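Local coordinates for apical membrane antigen 1-like protein, soluble form (Toxoplasma gondii, PDB 3ZLE) that may take part in host cell invasion as the conserved extracellular region of a sporozoite paralogue of the moving-junction antigen AMA1, at residues Tyr127-Ile132 with Gly202-Ala207; Pro219-Lys224 with Thr343-Pro348; Gln367-Cys372 with Thr380-Cys385. All blocks are in the same frame, centred on the assembly; numbering follows the deposited sequence.

Overall arrangement
Contact 1 is the buried one, an aromatic and alanine interface between helix 120-129 and the 3-10 turn after strand 199-202, with side chains doing the work. Contacts 2 and 3 are partly buried and rest on strand pairing: two short parallel strands in contact 2, a disulfide-rich antiparallel hairpin in contact 3. Charged and polar side chains and two waters surround the ladder of contact 2; that of contact 3 is flanked by aliphatic parts of side chains, a cysteine and one bridging water. No element is shared. Contacts 1 and 3 lie on opposite sides of the chain's centre, their centres about 49 Å apart; contact 2 shares contact 3's side.

Contact 1: Tyr127-Ile132 with Gly202-Ala207; sequences YAYSTI and GSAFVA
Y129 turns the edge of its ring to the face of F205 in an offset edge-to-face (T-shaped) pair, the two planes at 90° and the centroids 5.8 Å apart. The touching atom is CE1 of Y129, which lies 3.8 Å from CE1 of F205 and equally near its CD1. F205 starts off pointing away from the helix, yet with CG anti to its carbonyl carbon (chi1 -67°) the ring swings back to meet the tyrosine.

With CG of Y129 anti to the backbone N (chi1 -173°), the ring runs out past the carbonyl of A204, and CD1 of Y129 comes to 3.3 Å from A204 O, a close approach made obliquely to the ring. That oxygen also accepts the backbone N-H of A207, which closes the turn. Three alanine methyls finish the fit: CB of A128 is 4.1 Å from CB of A204, and CB of Y129 is 4.0 Å from CB of A207. The CA atoms of Y129 and A204 lie 4.8 Å apart. An ST turn, S203 OG accepting from F205 N at 2.8 Å, leads into the 3-10 segment.

Y129 OH is hydrogen-bonded to E208, just beyond the turn, while K145 makes a cation-pi contact with the tyrosine ring and R38 one with F205. V206 and A207 also touch A125 of helix 120-129, and the G202 backbone is hydrogen-bonded to that of F148 in the five-stranded sheet, so the contact sets the helix beside the exit of strand 199-202.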
loop_
_atom_site.group_PDB
_atom_site.type_symbol
_atom_site.label_atom_id
_atom_site.label_comp_id
_atom_site.label_asym_id
_atom_site.label_seq_id
_atom_site.Cartn_x
_atom_site.Cartn_y
_atom_site.Cartn_z
ATOM N N TYR A 127 -8.435 16.470 -3.456
ATOM C CA TYR A 127 -8.510 17.057 -4.783
ATOM C C TYR A 127 -9.101 16.047 -5.744
ATOM O O TYR A 127 -9.916 16.396 -6.567
ATOM C CB TYR A 127 -7.127 17.467 -5.263
ATOM C CG TYR A 127 -7.074 18.070 -6.617
ATOM C CD1 TYR A 127 -7.729 19.261 -6.893
ATOM C CD2 TYR A 127 -6.322 17.486 -7.632
ATOM C CE1 TYR A 127 -7.648 19.840 -8.137
ATOM C CE2 TYR A 127 -6.171 18.115 -8.861
ATOM C CZ TYR A 127 -6.859 19.264 -9.122
ATOM O OH TYR A 127 -6.774 19.866 -10.379
ATOM N N ALA A 128 -8.703 14.804 -5.609
ATOM C CA ALA A 128 -9.295 13.702 -6.381
ATOM C C ALA A 128 -10.772 13.540 -5.996
ATOM O O ALA A 128 -11.620 13.395 -6.861
ATOM C CB ALA A 128 -8.570 12.426 -6.100
ATOM N N TYR A 129 -11.048 13.553 -4.697
ATOM C CA TYR A 129 -12.385 13.245 -4.171
ATOM C C TYR A 129 -13.391 14.285 -4.691
ATOM O O TYR A 129 -14.479 13.925 -5.096
ATOM C CB TYR A 129 -12.349 13.264 -2.661
ATOM C CG TYR A 129 -13.595 12.800 -1.980
ATOM C CD1 TYR A 129 -13.766 11.473 -1.676
ATOM C CD2 TYR A 129 -14.542 13.717 -1.485
ATOM C CE1 TYR A 129 -14.886 11.029 -0.996
ATOM C CE2 TYR A 129 -15.635 13.280 -0.755
ATOM C CZ TYR A 129 -15.803 11.926 -0.523
ATOM O OH TYR A 129 -16.873 11.439 0.203
ATOM N N SER A 130 -12.911 15.521 -4.863
ATOM C CA SER A 130 -13.687 16.613 -5.395
ATOM C C SER A 130 -13.773 16.643 -6.909
ATOM O O SER A 130 -14.473 17.483 -7.457
ATOM C CB SER A 130 -13.072 17.942 -4.973
ATOM O OG SER A 130 -12.869 17.968 -3.588
ATOM N N THR A 131 -12.898 15.917 -7.585
ATOM C CA THR A 131 -12.892 16.024 -9.039
ATOM C C THR A 131 -14.101 15.330 -9.580
ATOM O O THR A 131 -14.321 14.155 -9.305
ATOM C CB THR A 131 -11.639 15.441 -9.678
ATOM O OG1 THR A 131 -10.522 16.259 -9.341
ATOM C CG2 THR A 131 -11.790 15.423 -11.178
ATOM N N ILE A 132 -14.915 16.070 -10.316
ATOM C CA ILE A 132 -16.041 15.468 -11.028
ATOM C C ILE A 132 -15.565 14.626 -12.208
ATOM O O ILE A 132 -15.049 15.147 -13.213
ATOM C CB ILE A 132 -17.079 16.520 -11.473
ATOM C CG1 ILE A 132 -17.735 17.165 -10.247
ATOM C CG2 ILE A 132 -18.126 15.902 -12.403
ATOM C CD1 ILE A 132 -17.461 18.646 -10.117
ATOM N N GLY A 202 -3.124 6.182 -3.990
ATOM C CA GLY A 202 -4.262 6.075 -3.070
ATOM C C GLY A 202 -5.595 6.166 -3.782
ATOM O O GLY A 202 -5.688 6.730 -4.869
ATOM N N SER A 203 -6.649 5.739 -3.088
ATOM C CA SER A 203 -8.024 5.966 -3.537
ATOM C C SER A 203 -8.458 7.334 -3.075
ATOM O O SER A 203 -7.893 7.888 -2.146
ATOM C CB SER A 203 -8.963 4.931 -2.900
ATOM O OG SER A 203 -9.579 5.505 -1.771
ATOM N N ALA A 204 -9.560 7.825 -3.627
ATOM C CA ALA A 204 -9.964 9.179 -3.303
ATOM C C ALA A 204 -10.553 9.164 -1.904
ATOM O O ALA A 204 -10.725 10.198 -1.279
ATOM C CB ALA A 204 -10.981 9.689 -4.313
ATOM N N PHE A 205 -10.785 7.963 -1.372
ATOM C CA PHE A 205 -11.472 7.859 -0.121
ATOM C C PHE A 205 -10.555 8.025 1.077
ATOM O O PHE A 205 -11.018 8.301 2.197
ATOM C CB PHE A 205 -12.305 6.560 -0.061
ATOM C CG PHE A 205 -13.460 6.545 -1.047
ATOM C CD1 PHE A 205 -14.643 7.220 -0.757
ATOM C CD2 PHE A 205 -13.275 6.059 -2.334
ATOM C CE1 PHE A 205 -15.643 7.358 -1.711
ATOM C CE2 PHE A 205 -14.313 6.096 -3.264
ATOM C CZ PHE A 205 -15.494 6.759 -2.946
ATOM N N VAL A 206 -9.251 8.096 0.799
ATOM C CA VAL A 206 -8.308 8.633 1.775
ATOM C C VAL A 206 -8.852 9.961 2.232
ATOM O O VAL A 206 -8.707 10.298 3.351
ATOM C CB VAL A 206 -6.871 8.783 1.162
ATOM C CG1 VAL A 206 -5.914 9.523 2.105
ATOM C CG2 VAL A 206 -6.303 7.431 0.853
ATOM N N ALA A 207 -9.509 10.720 1.364
ATOM C CA ALA A 207 -9.917 12.051 1.778
ATOM C C ALA A 207 -11.151 12.101 2.685
ATOM O O ALA A 207 -11.413 13.121 3.324
ATOM C CB ALA A 207 -10.091 12.973 0.583
#

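Contact 2: Pro219-Lys224 with Thr343-Pro348; sequences PNDAVK and TEVNLP
T343 OG1 donates to D221 OD1 at 2.8 Å, on the anti side of the carboxylate and 21° out of its plane. Beside this bond runs a backbone ladder: A222 N to T343 O at 2.9 Å, then V345 N to A222 O and K224 N to V345 O, both 3.0 Å and nearly straight at N-H...O angles of 167° and 168°.

Two waters bridge the segments. One links K224 NZ to E344 O; the other joins K224 O, N346 OD1 and the N-H of L347. The K224 chain, bent at chi3, passes N346 with CE 3.1 Å from OD1, while its CB lies 3.3 Å from E344 OE1. K224 NZ stays 5.6 Å from E344 OE1, and E344 instead forms a salt bridge through OE2 with K253.

On the face with V223, its CG1 packs 3.6 Å from CD2 of L347, both against F18 and F327. V345 CG1, on the same face, leans on the D221 side chain, 3.6 Å from OD2. A222 and E344 share the other face, over V334 and Y336. Pairing A222 with E344 and V223 with V345 makes a minimal two-stranded parallel sheet, joining segments with 118 residues between them within the AMA1 ectodomain.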
loop_
_atom_site.group_PDB
_atom_site.type_symbol
_atom_site.label_atom_id
_atom_site.label_comp_id
_atom_site.label_asym_id
_atom_site.label_seq_id
_atom_site.Cartn_x
_atom_site.Cartn_y
_atom_site.Cartn_z
ATOM N N PRO A 219 -0.516 2.416 8.473
ATOM C CA PRO A 219 0.828 1.862 8.664
ATOM C C PRO A 219 1.811 2.399 7.621
ATOM O O PRO A 219 2.212 1.686 6.727
ATOM C CB PRO A 219 0.605 0.366 8.474
ATOM C CG PRO A 219 -0.520 0.289 7.498
ATOM C CD PRO A 219 -1.381 1.520 7.681
ATOM N N ASN A 220 2.159 3.655 7.744
ATOM C CA ASN A 220 2.922 4.364 6.730
ATOM C C ASN A 220 4.365 4.025 6.650
ATOM O O ASN A 220 4.950 4.191 5.590
ATOM C CB ASN A 220 2.785 5.852 6.919
ATOM C CG ASN A 220 1.391 6.245 7.193
ATOM O OD1 ASN A 220 0.487 5.911 6.413
ATOM N ND2 ASN A 220 1.169 6.914 8.312
ATOM N N ASP A 221 4.943 3.499 7.737
ATOM C CA ASP A 221 6.382 3.250 7.814
ATOM C C ASP A 221 6.763 1.868 8.323
ATOM O O ASP A 221 5.983 1.200 9.012
ATOM C CB ASP A 221 7.055 4.341 8.676
ATOM C CG ASP A 221 6.689 5.738 8.228
ATOM O OD1 ASP A 221 7.142 6.140 7.138
ATOM O OD2 ASP A 221 5.961 6.446 8.968
ATOM N N ALA A 222 7.947 1.413 7.922
ATOM C CA ALA A 222 8.573 0.197 8.459
ATOM C C ALA A 222 8.903 0.449 9.904
ATOM O O ALA A 222 9.001 1.580 10.322
ATOM C CB ALA A 222 9.844 -0.119 7.671
ATOM N N VAL A 223 8.948 -0.606 10.717
ATOM C CA VAL A 223 9.247 -0.387 12.090
ATOM C C VAL A 223 10.645 -0.977 12.335
ATOM O O VAL A 223 10.879 -2.143 12.054
ATOM C CB VAL A 223 8.187 -1.031 13.007
ATOM C CG1 VAL A 223 8.536 -0.764 14.455
ATOM C CG2 VAL A 223 6.805 -0.480 12.681
ATOM N N LYS A 224 11.583 -0.147 12.782
ATOM C CA LYS A 224 12.961 -0.618 12.964
ATOM C C LYS A 224 13.191 -1.263 14.313
ATOM O O LYS A 224 12.523 -0.929 15.324
ATOM C CB LYS A 224 14.024 0.466 12.609
ATOM C CG LYS A 224 14.362 1.478 13.682
ATOM C CD LYS A 224 15.246 2.642 13.143
ATOM C CE LYS A 224 14.841 3.977 13.789
ATOM N NZ LYS A 224 15.709 5.178 13.483
ATOM N N THR A 343 10.869 3.629 4.628
ATOM C CA THR A 343 11.424 4.533 5.622
ATOM C C THR A 343 11.067 3.953 6.980
ATOM O O THR A 343 10.027 3.333 7.112
ATOM C CB THR A 343 10.881 5.962 5.488
ATOM O OG1 THR A 343 9.440 5.946 5.479
ATOM C CG2 THR A 343 11.404 6.602 4.226
ATOM N N GLU A 344 11.964 4.059 7.960
ATOM C CA GLU A 344 11.799 3.355 9.247
ATOM C C GLU A 344 11.534 4.256 10.465
ATOM O O GLU A 344 12.171 5.314 10.597
ATOM C CB GLU A 344 13.039 2.490 9.523
ATOM C CG GLU A 344 13.332 1.448 8.426
ATOM C CD GLU A 344 14.656 0.741 8.648
ATOM O OE1 GLU A 344 15.354 1.060 9.642
ATOM O OE2 GLU A 344 15.034 -0.044 7.791
ATOM N N VAL A 345 10.567 3.878 11.325
ATOM C CA VAL A 345 10.315 4.630 12.518
ATOM C C VAL A 345 10.608 3.730 13.717
ATOM O O VAL A 345 10.555 2.504 13.618
ATOM C CB VAL A 345 8.844 5.098 12.615
ATOM C CG1 VAL A 345 8.472 6.117 11.582
ATOM C CG2 VAL A 345 7.888 3.945 12.783
ATOM N N ASN A 346 10.815 4.343 14.859
ATOM C CA ASN A 346 10.904 3.577 16.076
ATOM C C ASN A 346 9.572 3.152 16.672
ATOM O O ASN A 346 8.526 3.781 16.434
ATOM C CB ASN A 346 11.726 4.335 17.092
ATOM C CG ASN A 346 13.212 4.212 16.817
ATOM O OD1 ASN A 346 13.702 3.125 16.490
ATOM N ND2 ASN A 346 13.901 5.337 16.799
ATOM N N LEU A 347 9.651 2.141 17.527
ATOM C CA LEU A 347 8.581 1.803 18.429
ATOM C C LEU A 347 8.373 3.006 19.301
ATOM O O LEU A 347 9.314 3.758 19.544
ATOM C CB LEU A 347 8.983 0.606 19.306
ATOM C CG LEU A 347 9.115 -0.751 18.606
ATOM C CD1 LEU A 347 9.539 -1.842 19.592
ATOM C CD2 LEU A 347 7.782 -1.118 17.920
ATOM N N PRO A 348 7.139 3.195 19.790
ATOM C CA PRO A 348 6.914 4.287 20.707
ATOM C C PRO A 348 7.771 4.075 21.930
ATOM O O PRO A 348 7.981 2.949 22.352
ATOM C CB PRO A 348 5.407 4.184 21.079
ATOM C CG PRO A 348 4.854 3.050 20.258
ATOM C CD PRO A 348 5.901 2.601 19.267
HETATM O O HOH W 1 15.045 5.524 10.584
HETATM O O HOH W 2 12.462 0.791 17.607
#

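Contact 3: Gln367-Cys372 with Thr380-Cys385; sequences QVVTEC and TSKACC
Q367 lies alongside K382, the two side chains pointing the same way from a hydrogen-bonded antiparallel pair, and it has more surface buried here than any other residue of the two segments. Its backbone is gripped twice: Q367 N donates to K382 O at 2.9 Å in the carbonyl plane, and K382 N returns a 2.8 Å bond to Q367 O, a more bent one with an N-H...O angle of 141°. CG of Q367 stands between its own backbone N and carbonyl carbon (chi1 61°), which carries the extended chain across toward K382 and C384. There the aliphatic part of Q367 meets sulfur: CB and CG are both 3.9 Å from C384 SG. C384 SG also sits 3.6 Å from Q367 N, beyond the end of the ladder.

These are the two long strands of a beta hairpin, 366-373 and 376-383, with strand 358-359 completing an antiparallel three-stranded sheet along the far edge of 366-373. Disulfides tie it down: C384 to C362, C385 to C365 and C372 to C350.

T380 pairs with V369 in the next hydrogen-bonded position, where V369 N to T380 O and T380 N to V369 O are each 2.9 Å and nearly straight. Between the two pairs, V368 and S381 form the non-hydrogen-bonded pair and put their side chains on the opposite face from Q367, V369, T380 and K382. On the latter face CG2 of V369 packs 3.8 Å from CD of K382, the side chains crossing at a slant. T380 OG1 donates to a water at 2.6 Å, and that water in turn donates to E371 OE2 and, at longer range, to V369 O.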
loop_
_atom_site.group_PDB
_atom_site.type_symbol
_atom_site.label_atom_id
_atom_site.label_comp_id
_atom_site.label_asym_id
_atom_site.label_seq_id
_atom_site.Cartn_x
_atom_site.Cartn_y
_atom_site.Cartn_z
ATOM N N GLN A 367 12.672 -18.031 30.955
ATOM C CA GLN A 367 11.426 -17.283 30.761
ATOM C C GLN A 367 11.680 -16.013 29.930
ATOM O O GLN A 367 12.785 -15.468 29.960
ATOM C CB GLN A 367 10.843 -16.897 32.112
ATOM C CG GLN A 367 11.744 -16.011 32.951
ATOM C CD GLN A 367 11.166 -15.788 34.326
ATOM O OE1 GLN A 367 10.012 -16.126 34.570
ATOM N NE2 GLN A 367 11.943 -15.193 35.221
ATOM N N VAL A 368 10.655 -15.530 29.220
ATOM C CA VAL A 368 10.766 -14.288 28.444
ATOM C C VAL A 368 10.228 -13.114 29.253
ATOM O O VAL A 368 9.274 -13.268 30.007
ATOM C CB VAL A 368 10.076 -14.436 27.080
ATOM C CG1 VAL A 368 10.247 -13.160 26.233
ATOM C CG2 VAL A 368 10.681 -15.633 26.339
ATOM N N VAL A 369 11.003 -12.037 29.325
ATOM C CA VAL A 369 10.685 -10.927 30.211
ATOM C C VAL A 369 10.606 -9.690 29.306
ATOM O O VAL A 369 11.419 -9.553 28.382
ATOM C CB VAL A 369 11.789 -10.785 31.316
ATOM C CG1 VAL A 369 11.613 -9.544 32.156
ATOM C CG2 VAL A 369 11.760 -11.982 32.253
ATOM N N THR A 370 9.514 -8.929 29.429
ATOM C CA THR A 370 9.312 -7.671 28.687
ATOM C C THR A 370 9.431 -6.509 29.666
ATOM O O THR A 370 8.763 -6.493 30.688
ATOM C CB THR A 370 7.901 -7.610 28.032
ATOM O OG1 THR A 370 7.639 -8.826 27.323
ATOM C CG2 THR A 370 7.786 -6.439 27.039
ATOM N N GLU A 371 10.353 -5.587 29.406
ATOM C CA GLU A 371 10.526 -4.465 30.310
ATOM C C GLU A 371 10.780 -3.154 29.591
ATOM O O GLU A 371 10.897 -3.107 28.355
ATOM C CB GLU A 371 11.656 -4.660 31.336
ATOM C CG GLU A 371 12.050 -6.073 31.722
ATOM C CD GLU A 371 13.429 -6.095 32.375
ATOM O OE1 GLU A 371 13.551 -5.613 33.516
ATOM O OE2 GLU A 371 14.406 -6.489 31.705
ATOM N N CYS A 372 10.998 -2.118 30.411
ATOM C CA CYS A 372 11.394 -0.808 29.942
ATOM C C CYS A 372 12.732 -0.412 30.529
ATOM O O CYS A 372 12.812 0.021 31.670
ATOM C CB CYS A 372 10.393 0.245 30.366
ATOM S SG CYS A 372 10.412 1.687 29.263
ATOM N N THR A 380 13.696 -9.931 26.552
ATOM C CA THR A 380 14.872 -10.800 26.689
ATOM C C THR A 380 14.505 -12.131 27.308
ATOM O O THR A 380 13.575 -12.217 28.094
ATOM C CB THR A 380 15.935 -10.173 27.587
ATOM O OG1 THR A 380 15.344 -9.875 28.849
ATOM C CG2 THR A 380 16.497 -8.899 26.968
ATOM N N SER A 381 15.309 -13.147 27.027
ATOM C CA SER A 381 15.293 -14.369 27.833
ATOM C C SER A 381 16.028 -14.203 29.156
ATOM O O SER A 381 17.062 -13.571 29.216
ATOM C CB SER A 381 15.912 -15.494 27.066
ATOM O OG SER A 381 15.130 -15.789 25.957
ATOM N N LYS A 382 15.528 -14.879 30.183
ATOM C CA LYS A 382 16.059 -14.772 31.528
ATOM C C LYS A 382 16.131 -16.156 32.128
ATOM O O LYS A 382 15.203 -16.968 31.982
ATOM C CB LYS A 382 15.144 -13.898 32.388
ATOM C CG LYS A 382 15.589 -13.768 33.837
ATOM C CD LYS A 382 14.593 -12.944 34.634
ATOM C CE LYS A 382 14.884 -12.999 36.120
ATOM N NZ LYS A 382 14.285 -11.821 36.815
ATOM N N ALA A 383 17.220 -16.421 32.834
ATOM C CA ALA A 383 17.393 -17.698 33.523
ATOM C C ALA A 383 16.483 -17.741 34.722
ATOM O O ALA A 383 16.368 -16.767 35.477
ATOM C CB ALA A 383 18.828 -17.872 33.957
ATOM N N CYS A 384 15.803 -18.855 34.904
ATOM C CA CYS A 384 14.862 -18.885 35.988
ATOM C C CYS A 384 14.861 -20.162 36.830
ATOM O O CYS A 384 13.865 -20.489 37.458
ATOM C CB CYS A 384 13.472 -18.489 35.482
ATOM S SG CYS A 384 12.719 -19.579 34.250
ATOM N N CYS A 385 16.014 -20.825 36.902
ATOM C CA CYS A 385 16.227 -21.932 37.849
ATOM C C CYS A 385 17.380 -21.600 38.810
ATOM O O CYS A 385 18.455 -22.193 38.728
ATOM C CB CYS A 385 16.517 -23.232 37.087
ATOM S SG CYS A 385 15.084 -23.882 36.201
HETATM O O HOH W 3 14.022 -7.669 29.112
#